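Local coordinates for protein beta-galactosidase (Trichoderma reesei, PDB 3OG2) that probably hydrolyses terminal non-reducing beta-D-galactose residues from beta-D-galactosides, as a glycoside hydrolase of family 35 built round a TIM barrel, at residues S74-W79 with L174-N179; P99-A104 with S159-A164; V546-D551 with S636-W641. One frame throughout, in Å; residues are numbered along the deposited sequence.

Contact 1 (S74-W79 with L174-N179); sequences SFYVDW and LYQPEN. With GOL (glycerol), chain G.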
loop_
_atom_site.group_PDB
_atom_site.type_symbol
_atom_site.label_atom_id
_atom_site.label_comp_id
_atom_site.label_asym_id
_atom_site.label_seq_id
_atom_site.Cartn_x
_atom_site.Cartn_y
_atom_site.Cartn_z
ATOM N N SER A 74 -8.819 4.131 2.073
ATOM C CA SER A 74 -8.157 5.412 2.286
ATOM C C SER A 74 -7.062 5.603 1.261
ATOM O O SER A 74 -6.338 4.657 0.994
ATOM C CB SER A 74 -7.570 5.359 3.711
ATOM O OG SER A 74 -6.754 6.496 3.974
ATOM N N PHE A 75 -6.969 6.821 0.688
ATOM C CA PHE A 75 -5.979 7.012 -0.363
ATOM C C PHE A 75 -5.309 8.362 -0.232
ATOM O O PHE A 75 -5.938 9.353 0.142
ATOM C CB PHE A 75 -6.597 6.887 -1.745
ATOM C CG PHE A 75 -7.585 7.984 -2.135
ATOM C CD1 PHE A 75 -8.919 7.974 -1.710
ATOM C CD2 PHE A 75 -7.145 9.050 -2.930
ATOM C CE1 PHE A 75 -9.796 8.997 -2.107
ATOM C CE2 PHE A 75 -8.034 10.051 -3.333
ATOM C CZ PHE A 75 -9.352 10.021 -2.919
ATOM N N TYR A 76 -4.033 8.393 -0.607
ATOM C CA TYR A 76 -3.300 9.637 -0.782
ATOM C C TYR A 76 -3.427 10.086 -2.233
ATOM O O TYR A 76 -3.622 9.249 -3.147
ATOM C CB TYR A 76 -1.816 9.440 -0.455
ATOM C CG TYR A 76 -1.449 9.456 1.014
ATOM C CD1 TYR A 76 -1.963 10.400 1.929
ATOM C CD2 TYR A 76 -0.479 8.537 1.443
ATOM C CE1 TYR A 76 -1.536 10.372 3.272
ATOM C CE2 TYR A 76 -0.065 8.524 2.766
ATOM C CZ TYR A 76 -0.598 9.441 3.660
ATOM O OH TYR A 76 -0.166 9.368 4.958
ATOM N N VAL A 77 -3.190 11.385 -2.425
ATOM C CA VAL A 77 -2.895 11.945 -3.755
ATOM C C VAL A 77 -1.508 12.548 -3.681
ATOM O O VAL A 77 -1.197 13.208 -2.659
ATOM C CB VAL A 77 -3.916 13.006 -4.179
ATOM C CG1 VAL A 77 -3.579 13.479 -5.592
ATOM C CG2 VAL A 77 -5.339 12.498 -4.059
ATOM N N ASP A 78 -0.663 12.314 -4.687
ATOM C CA ASP A 78 0.716 12.797 -4.684
ATOM C C ASP A 78 0.823 14.038 -5.548
ATOM O O ASP A 78 0.818 13.967 -6.798
ATOM C CB ASP A 78 1.608 11.649 -5.198
ATOM C CG ASP A 78 3.061 11.986 -5.166
ATOM O OD1 ASP A 78 3.489 13.111 -4.849
ATOM O OD2 ASP A 78 3.886 11.040 -5.480
ATOM N N TRP A 79 0.951 15.192 -4.888
ATOM C CA TRP A 79 0.999 16.492 -5.575
ATOM C C TRP A 79 2.123 16.503 -6.608
ATOM O O TRP A 79 1.939 17.051 -7.714
ATOM C CB TRP A 79 1.203 17.550 -4.464
ATOM C CG TRP A 79 1.394 18.961 -4.905
ATOM C CD1 TRP A 79 1.187 19.563 -6.146
ATOM C CD2 TRP A 79 1.859 20.015 -4.041
ATOM N NE1 TRP A 79 1.498 20.893 -6.076
ATOM C CE2 TRP A 79 1.915 21.202 -4.801
ATOM C CE3 TRP A 79 2.235 20.058 -2.703
ATOM C CZ2 TRP A 79 2.327 22.412 -4.264
ATOM C CZ3 TRP A 79 2.646 21.248 -2.155
ATOM C CH2 TRP A 79 2.691 22.412 -2.944
ATOM N N LEU A 174 -15.120 11.023 3.859
ATOM C CA LEU A 174 -14.252 11.668 4.859
ATOM C C LEU A 174 -13.075 12.289 4.105
ATOM O O LEU A 174 -12.685 11.809 3.053
ATOM C CB LEU A 174 -13.698 10.699 5.865
ATOM C CG LEU A 174 -14.714 10.067 6.820
ATOM C CD1 LEU A 174 -14.016 8.908 7.561
ATOM C CD2 LEU A 174 -15.226 11.116 7.815
ATOM N N TYR A 175 -12.552 13.390 4.663
ATOM C CA TYR A 175 -11.399 14.059 4.094
ATOM C C TYR A 175 -10.383 14.345 5.184
ATOM O O TYR A 175 -10.729 14.881 6.237
ATOM C CB TYR A 175 -11.888 15.358 3.441
ATOM C CG TYR A 175 -10.874 16.228 2.746
ATOM C CD1 TYR A 175 -9.932 17.016 3.429
ATOM C CD2 TYR A 175 -10.886 16.280 1.322
ATOM C CE1 TYR A 175 -9.029 17.781 2.766
ATOM C CE2 TYR A 175 -9.976 17.108 0.666
ATOM C CZ TYR A 175 -9.054 17.857 1.396
ATOM O OH TYR A 175 -8.161 18.683 0.724
ATOM N N GLN A 176 -9.110 14.069 4.876
ATOM C CA GLN A 176 -8.027 14.399 5.820
ATOM C C GLN A 176 -7.219 15.551 5.238
ATOM O O GLN A 176 -6.618 15.432 4.148
ATOM C CB GLN A 176 -7.086 13.184 5.984
ATOM C CG GLN A 176 -5.878 13.510 6.858
ATOM C CD GLN A 176 -4.887 12.381 6.842
ATOM O OE1 GLN A 176 -5.152 11.268 7.359
ATOM N NE2 GLN A 176 -3.690 12.594 6.264
ATOM N N PRO A 177 -7.115 16.670 5.944
ATOM C CA PRO A 177 -6.235 17.744 5.577
ATOM C C PRO A 177 -4.843 17.511 6.195
ATOM O O PRO A 177 -4.764 17.095 7.354
ATOM C CB PRO A 177 -6.901 18.973 6.225
ATOM C CG PRO A 177 -7.712 18.448 7.375
ATOM C CD PRO A 177 -7.921 16.983 7.178
ATOM N N GLU A 178 -3.766 17.814 5.447
ATOM C CA GLU A 178 -2.402 17.690 6.038
ATOM C C GLU A 178 -2.095 16.215 6.313
ATOM O O GLU A 178 -2.805 15.307 5.807
ATOM C CB GLU A 178 -2.207 18.603 7.278
ATOM C CG GLU A 178 -1.188 19.728 7.056
ATOM C CD GLU A 178 0.252 19.279 7.111
ATOM O OE1 GLU A 178 0.514 18.128 7.582
ATOM O OE2 GLU A 178 1.191 20.041 6.735
ATOM N N ASN A 179 -1.051 15.922 7.066
ATOM C CA ASN A 179 -0.702 14.516 7.342
ATOM C C ASN A 179 0.228 14.477 8.541
ATOM O O ASN A 179 1.343 15.013 8.425
ATOM C CB ASN A 179 -0.025 13.879 6.121
ATOM C CG ASN A 179 0.252 12.408 6.421
ATOM O OD1 ASN A 179 -0.748 11.646 6.309
ATOM N ND2 ASN A 179 1.412 11.957 6.842
HETATM C C1 GOL G . 3.471 6.603 6.080
HETATM O O1 GOL G . 4.759 7.141 6.405
HETATM C C2 GOL G . 2.379 7.654 6.248
HETATM O O2 GOL G . 2.568 8.612 5.265
HETATM C C3 GOL G . 2.432 8.297 7.626
HETATM O O3 GOL G . 1.319 9.223 7.682
#
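Tyr-76 and Asn-179 meet at the C-terminal ends of strands 72-76 and 172-177, which strand 110-116 separates in the parallel barrel sheet; the backbones stay well apart, with 9.4 Å between Tyr-76 CA and Gln-176 CA, and side chains span the gap. The phenol OH of Tyr-76 donates to Asn-179 OD1 at 2.7 Å, coming from above the amide, 41° out of the carbonyl plane. Ring and amide planes stand 72° apart, and OD1 sits at the ring's edge. Asn-179 reaches the phenol with CG anti to the backbone N (chi1 -177°), which carries the amide toward the tyrosine. Gln-176 NE2 takes the in-plane lone pair of the same OD1 at 3.1 Å and also donates to Glu-178 O at 2.9 Å, so the glutamine ties the amide back to its own loop. Asn-215 is a further donor to OD1. With OD1 engaged in this way, the amide is probably held in this rotation, with ND2 directed at the glycerol, where it gives a nearly straight bond to glycerol O3 at 2.9 Å. Glycerol O2 in turn donates to Tyr-76 OH at 2.9 Å. The glycerol also bonds Glu-122, Glu-278, Ala-121 and Asn-120, all galactose-binding residues, as are Tyr-76 and Asn-179. This polyol, probably from the crystallisation liquor, therefore occupies the sugar site, consistent with the pair offering the same polar groups to sugar hydroxyls.

Contact 2 (P99-A104 with S159-A164); sequences PFFEAA and SIIAKA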
loop_
_atom_site.group_PDB
_atom_site.type_symbol
_atom_site.label_atom_id
_atom_site.label_comp_id
_atom_site.label_asym_id
_atom_site.label_seq_id
_atom_site.Cartn_x
_atom_site.Cartn_y
_atom_site.Cartn_z
ATOM N N PRO A 99 -11.297 7.004 -12.617
ATOM C CA PRO A 99 -11.480 5.534 -12.594
ATOM C C PRO A 99 -11.401 4.921 -11.212
ATOM O O PRO A 99 -11.969 3.872 -10.938
ATOM C CB PRO A 99 -10.297 5.033 -13.444
ATOM C CG PRO A 99 -9.989 6.213 -14.360
ATOM C CD PRO A 99 -10.098 7.384 -13.396
ATOM N N PHE A 100 -10.676 5.558 -10.304
ATOM C CA PHE A 100 -10.554 5.117 -8.931
ATOM C C PHE A 100 -11.917 5.332 -8.248
ATOM O O PHE A 100 -12.430 4.397 -7.603
ATOM C CB PHE A 100 -9.419 5.879 -8.256
ATOM C CG PHE A 100 -9.004 5.335 -6.897
ATOM C CD1 PHE A 100 -8.223 4.207 -6.860
ATOM C CD2 PHE A 100 -9.331 5.982 -5.716
ATOM C CE1 PHE A 100 -7.720 3.744 -5.661
ATOM C CE2 PHE A 100 -8.863 5.496 -4.491
ATOM C CZ PHE A 100 -8.063 4.353 -4.457
ATOM N N PHE A 101 -12.495 6.532 -8.380
ATOM C CA PHE A 101 -13.836 6.762 -7.828
ATOM C C PHE A 101 -14.885 5.814 -8.400
ATOM O O PHE A 101 -15.732 5.298 -7.673
ATOM C CB PHE A 101 -14.265 8.197 -8.075
ATOM C CG PHE A 101 -13.402 9.291 -7.451
ATOM C CD1 PHE A 101 -12.762 9.118 -6.226
ATOM C CD2 PHE A 101 -13.232 10.506 -8.114
ATOM C CE1 PHE A 101 -11.974 10.100 -5.658
ATOM C CE2 PHE A 101 -12.443 11.524 -7.524
ATOM C CZ PHE A 101 -11.830 11.309 -6.297
ATOM N N GLU A 102 -14.815 5.631 -9.734
ATOM C CA GLU A 102 -15.788 4.744 -10.381
ATOM C C GLU A 102 -15.665 3.320 -9.889
ATOM O O GLU A 102 -16.705 2.644 -9.672
ATOM C CB GLU A 102 -15.626 4.845 -11.910
ATOM C CG GLU A 102 -16.051 6.238 -12.397
ATOM C CD GLU A 102 -16.056 6.385 -13.898
ATOM O OE1 GLU A 102 -15.761 5.364 -14.568
ATOM O OE2 GLU A 102 -16.350 7.500 -14.411
ATOM N N ALA A 103 -14.425 2.866 -9.716
ATOM C CA ALA A 103 -14.252 1.504 -9.226
ATOM C C ALA A 103 -14.771 1.378 -7.790
ATOM O O ALA A 103 -15.307 0.350 -7.415
ATOM C CB ALA A 103 -12.786 1.085 -9.272
ATOM N N ALA A 104 -14.592 2.412 -6.971
ATOM C CA ALA A 104 -15.105 2.361 -5.594
ATOM C C ALA A 104 -16.619 2.202 -5.618
ATOM O O ALA A 104 -17.200 1.358 -4.932
ATOM C CB ALA A 104 -14.718 3.630 -4.813
ATOM N N SER A 159 -11.454 20.172 -5.371
ATOM C CA SER A 159 -12.722 20.239 -6.129
ATOM C C SER A 159 -13.009 18.923 -6.842
ATOM O O SER A 159 -14.176 18.541 -6.915
ATOM C CB SER A 159 -12.675 21.406 -7.088
ATOM O OG SER A 159 -11.760 21.228 -8.131
ATOM N N ILE A 160 -11.973 18.199 -7.306
ATOM C CA ILE A 160 -12.175 16.854 -7.853
ATOM C C ILE A 160 -12.751 15.944 -6.788
ATOM O O ILE A 160 -13.720 15.217 -7.015
ATOM C CB ILE A 160 -10.827 16.318 -8.372
ATOM C CG1 ILE A 160 -10.461 16.984 -9.719
ATOM C CG2 ILE A 160 -10.812 14.806 -8.516
ATOM C CD1 ILE A 160 -9.018 16.840 -10.123
ATOM N N ILE A 161 -12.184 15.981 -5.586
ATOM C CA ILE A 161 -12.701 15.138 -4.493
ATOM C C ILE A 161 -14.106 15.570 -4.129
ATOM O O ILE A 161 -14.987 14.761 -3.817
ATOM C CB ILE A 161 -11.706 15.224 -3.343
ATOM C CG1 ILE A 161 -10.350 14.572 -3.728
ATOM C CG2 ILE A 161 -12.231 14.621 -2.052
ATOM C CD1 ILE A 161 -9.368 14.623 -2.556
ATOM N N ALA A 162 -14.366 16.905 -4.149
ATOM C CA ALA A 162 -15.668 17.406 -3.752
ATOM C C ALA A 162 -16.767 16.813 -4.640
ATOM O O ALA A 162 -17.851 16.444 -4.172
ATOM C CB ALA A 162 -15.746 18.944 -3.822
ATOM N N LYS A 163 -16.491 16.704 -5.944
ATOM C CA LYS A 163 -17.505 16.169 -6.869
ATOM C C LYS A 163 -17.805 14.703 -6.563
ATOM O O LYS A 163 -18.922 14.262 -6.852
ATOM C CB LYS A 163 -16.959 16.370 -8.295
ATOM C CG LYS A 163 -16.793 17.825 -8.671
ATOM C CD LYS A 163 -16.303 18.091 -10.071
ATOM C CE LYS A 163 -16.347 19.552 -10.414
ATOM N NZ LYS A 163 -15.374 20.430 -9.708
ATOM N N ALA A 164 -16.846 14.024 -5.969
ATOM C CA ALA A 164 -16.982 12.582 -5.674
ATOM C C ALA A 164 -17.550 12.350 -4.287
ATOM O O ALA A 164 -17.612 11.215 -3.820
ATOM C CB ALA A 164 -15.639 11.916 -5.827
#
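Phe-101 packs its ring against the last turn of helix 144-163 and the residue after it, Ala-164; of 99-104, Phe-101 alone touches 159-164. One residue earlier, Phe-100 turns to another side of its helix, where it meets Phe-75 edge-to-face and also Tyr-58 of helix 58-66. Phe-101 holds CG anti to its carbonyl carbon (chi1 -61°), and its ring extends to the second helix. Ala-164 CB lies over the centre of one face in a CH-pi contact, 3.6 Å from the ring centroid and 12° off the normal. At the ring's edge, in its plane, CE2 touches the CG2 methyl of Ile-160 at 3.8 Å. Phe-101 CZ makes a looser approach to the backbone, 4.3 Å from Ile-161 CA. Farther along, Ala-103 and Ala-104 turn to Phe-62 of helix 58-66. Strand residues Leu-111 and Val-172 also touch Phe-101, placing the ring between the two helices and the barrel sheet beneath them. The contact is wholly apolar: the small methyl of Ala-164, just past the end of helix 144-163, lets the backbone come close over the ring face, so two neighbouring helices on the outside of the TIM barrel are joined by shape and dispersion.

Contact 3 (V546-D551 with S636-W641); sequences VIYMVD and SELGDW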
loop_
_atom_site.group_PDB
_atom_site.type_symbol
_atom_site.label_atom_id
_atom_site.label_comp_id
_atom_site.label_asym_id
_atom_site.label_seq_id
_atom_site.Cartn_x
_atom_site.Cartn_y
_atom_site.Cartn_z
ATOM N N VAL A 546 -29.244 -22.616 11.968
ATOM C CA VAL A 546 -28.252 -23.627 11.587
ATOM C C VAL A 546 -26.878 -23.060 11.902
ATOM O O VAL A 546 -26.558 -21.968 11.447
ATOM C CB VAL A 546 -28.360 -23.974 10.111
ATOM C CG1 VAL A 546 -27.301 -25.029 9.831
ATOM C CG2 VAL A 546 -29.788 -24.413 9.786
ATOM N N ILE A 547 -26.135 -23.800 12.731
ATOM C CA ILE A 547 -24.799 -23.351 13.117
ATOM C C ILE A 547 -23.756 -24.258 12.456
ATOM O O ILE A 547 -23.842 -25.481 12.617
ATOM C CB ILE A 547 -24.601 -23.294 14.642
ATOM C CG1 ILE A 547 -25.798 -22.654 15.345
ATOM C CG2 ILE A 547 -23.303 -22.551 14.936
ATOM C CD1 ILE A 547 -26.721 -23.615 16.087
ATOM N N TYR A 548 -22.844 -23.605 11.745
ATOM C CA TYR A 548 -21.704 -24.277 11.116
ATOM C C TYR A 548 -20.506 -24.007 11.976
ATOM O O TYR A 548 -20.169 -22.826 12.216
ATOM C CB TYR A 548 -21.491 -23.722 9.714
ATOM C CG TYR A 548 -22.626 -23.967 8.753
ATOM C CD1 TYR A 548 -23.811 -23.229 8.838
ATOM C CD2 TYR A 548 -22.564 -24.911 7.741
ATOM C CE1 TYR A 548 -24.863 -23.431 7.972
ATOM C CE2 TYR A 548 -23.629 -25.125 6.860
ATOM C CZ TYR A 548 -24.787 -24.390 6.981
ATOM O OH TYR A 548 -25.839 -24.569 6.097
ATOM N N MET A 549 -19.854 -25.061 12.478
ATOM C CA MET A 549 -18.743 -24.962 13.425
ATOM C C MET A 549 -17.486 -25.447 12.723
ATOM O O MET A 549 -17.419 -26.661 12.440
ATOM C CB MET A 549 -19.060 -25.807 14.640
ATOM C CG MET A 549 -20.162 -25.183 15.528
ATOM S SD MET A 549 -20.904 -26.447 16.602
ATOM C CE MET A 549 -22.194 -27.003 15.505
ATOM N N VAL A 550 -16.530 -24.582 12.456
ATOM C CA VAL A 550 -15.372 -24.946 11.667
ATOM C C VAL A 550 -14.070 -24.576 12.382
ATOM O O VAL A 550 -14.080 -23.824 13.362
ATOM C CB VAL A 550 -15.407 -24.251 10.283
ATOM C CG1 VAL A 550 -16.631 -24.730 9.500
ATOM C CG2 VAL A 550 -15.394 -22.729 10.404
ATOM N N ASP A 551 -12.945 -25.101 11.860
ATOM C CA ASP A 551 -11.682 -24.588 12.396
ATOM C C ASP A 551 -11.292 -23.352 11.610
ATOM O O ASP A 551 -11.809 -22.979 10.536
ATOM C CB ASP A 551 -10.615 -25.660 12.399
ATOM C CG ASP A 551 -10.129 -26.067 11.031
ATOM O OD1 ASP A 551 -10.815 -25.805 10.014
ATOM O OD2 ASP A 551 -9.062 -26.725 11.014
ATOM N N SER A 636 -27.897 -30.114 -0.529
ATOM C CA SER A 636 -27.766 -30.773 0.741
ATOM C C SER A 636 -29.108 -30.773 1.448
ATOM O O SER A 636 -30.009 -30.051 1.034
ATOM C CB SER A 636 -26.696 -30.112 1.603
ATOM O OG SER A 636 -27.236 -28.953 2.234
ATOM N N GLU A 637 -29.267 -31.557 2.505
ATOM C CA GLU A 637 -30.533 -31.620 3.232
ATOM C C GLU A 637 -30.877 -30.286 3.887
ATOM O O GLU A 637 -32.043 -30.118 4.240
ATOM C CB GLU A 637 -30.486 -32.711 4.320
ATOM C CG GLU A 637 -29.427 -32.516 5.383
ATOM C CD GLU A 637 -29.307 -33.662 6.371
ATOM O OE1 GLU A 637 -30.291 -33.898 7.145
ATOM O OE2 GLU A 637 -28.216 -34.309 6.353
ATOM N N LEU A 638 -29.916 -29.398 4.055
ATOM C CA LEU A 638 -30.111 -28.052 4.596
ATOM C C LEU A 638 -30.385 -27.049 3.491
ATOM O O LEU A 638 -30.550 -25.839 3.734
ATOM C CB LEU A 638 -28.852 -27.638 5.386
ATOM C CG LEU A 638 -28.592 -28.486 6.651
ATOM C CD1 LEU A 638 -27.335 -28.002 7.341
ATOM C CD2 LEU A 638 -29.804 -28.427 7.534
ATOM N N GLY A 639 -30.358 -27.474 2.227
ATOM C CA GLY A 639 -30.671 -26.567 1.103
ATOM C C GLY A 639 -29.429 -25.816 0.642
ATOM O O GLY A 639 -29.576 -24.819 -0.081
ATOM N N ASP A 640 -28.217 -26.237 1.023
ATOM C CA ASP A 640 -27.014 -25.584 0.474
ATOM C C ASP A 640 -26.718 -26.210 -0.886
ATOM O O ASP A 640 -27.089 -27.365 -1.150
ATOM C CB ASP A 640 -25.845 -25.781 1.428
ATOM C CG ASP A 640 -26.125 -25.203 2.793
ATOM O OD1 ASP A 640 -26.851 -24.191 2.872
ATOM O OD2 ASP A 640 -25.624 -25.667 3.820
ATOM N N TRP A 641 -26.063 -25.468 -1.730
ATOM C CA TRP A 641 -25.709 -25.970 -3.050
ATOM C C TRP A 641 -24.228 -26.307 -3.087
ATOM O O TRP A 641 -23.409 -25.468 -2.674
ATOM C CB TRP A 641 -26.014 -24.940 -4.103
ATOM C CG TRP A 641 -27.467 -24.696 -4.343
ATOM C CD1 TRP A 641 -28.533 -25.279 -3.737
ATOM C CD2 TRP A 641 -27.971 -23.760 -5.294
ATOM N NE1 TRP A 641 -29.675 -24.745 -4.272
ATOM C CE2 TRP A 641 -29.391 -23.816 -5.224
ATOM C CE3 TRP A 641 -27.349 -22.865 -6.189
ATOM C CZ2 TRP A 641 -30.200 -23.012 -6.042
ATOM C CZ3 TRP A 641 -28.190 -22.080 -6.992
ATOM C CH2 TRP A 641 -29.564 -22.158 -6.910
#
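Val-546 and Leu-638 mark the closest backbone approach, with 8.5 Å between their CA atoms: strand 545-551 faces a tight loop that connects strands 629-635 and 641-643. The loop is a type I beta turn from Ser-636 to Gly-639, closed by Gly-639 N to Ser-636 O at 2.9 Å, while Ser-636 N bonds Asp-640 O. Ser-636 OG accepts from Leu-638 N in an ST turn and again from Asp-640 N at 3.1 Å, bracing the turn from within. Gly-639 has backbone angles at which a CB would jam against the preceding carbonyl O. From this frame, Leu-638 and Asp-640 both point to the strand. Leu-638 CD1 sits 3.9 Å from Val-546 CG1 and also brushes the Tyr-548 hydroxyl. Alternate strand residues Val-546 and Tyr-548 face the loop together. With CG anti to its carbonyl carbon (chi1 -64°), Tyr-548 sends its ring across to the loop. It and Asp-640 approach from opposite directions, ring and carboxylate planes 39° apart, and the phenol OH donates to the syn lone pair of Asp-640 OD2 at a short 2.5 Å. Lys-480 forms a salt bridge with Asp-640 OD1 and a hydrogen bond with Tyr-548 OH, so both carboxylate oxygens have partners. A phenylalanine in place of Tyr-548 would probably leave Asp-640 OD2 without its phenol donor and Lys-480 with one partner fewer, loosening the tie between turn and strand. Far from the galactose site, the contact joins strand 545-551 of a five-stranded sheet to the loop before strand 641-643 of another sheet, in what are probably domains 2 and 3. The chemistry implies a junction built on a buried carboxylate whose charge is probably balanced by Lys-480, fixed by a phenol and flanked by aliphatic side chains.

From the N terminus, strand 72-76 opens contact 1, which closes at 174-179 after a span carrying helix 98-107, strand 110-116 and helix 144-163. Contact 2 opens and closes inside that loop, so it is nested within contact 1, and the two touch: Phe-75 packs on Phe-101, and Tyr-175 on Ile-161. Contact 1 joins the strand ends at the sugar site, while contact 2 joins helices of the outer layer of the same TIM barrel. Contact 3 follows in series, about 44 Å from contact 1 and 41 Å from contact 2 between centres; its loop, 546-551 to 636-641, links two beta sheets, probably of separate domains, that come later in the chain.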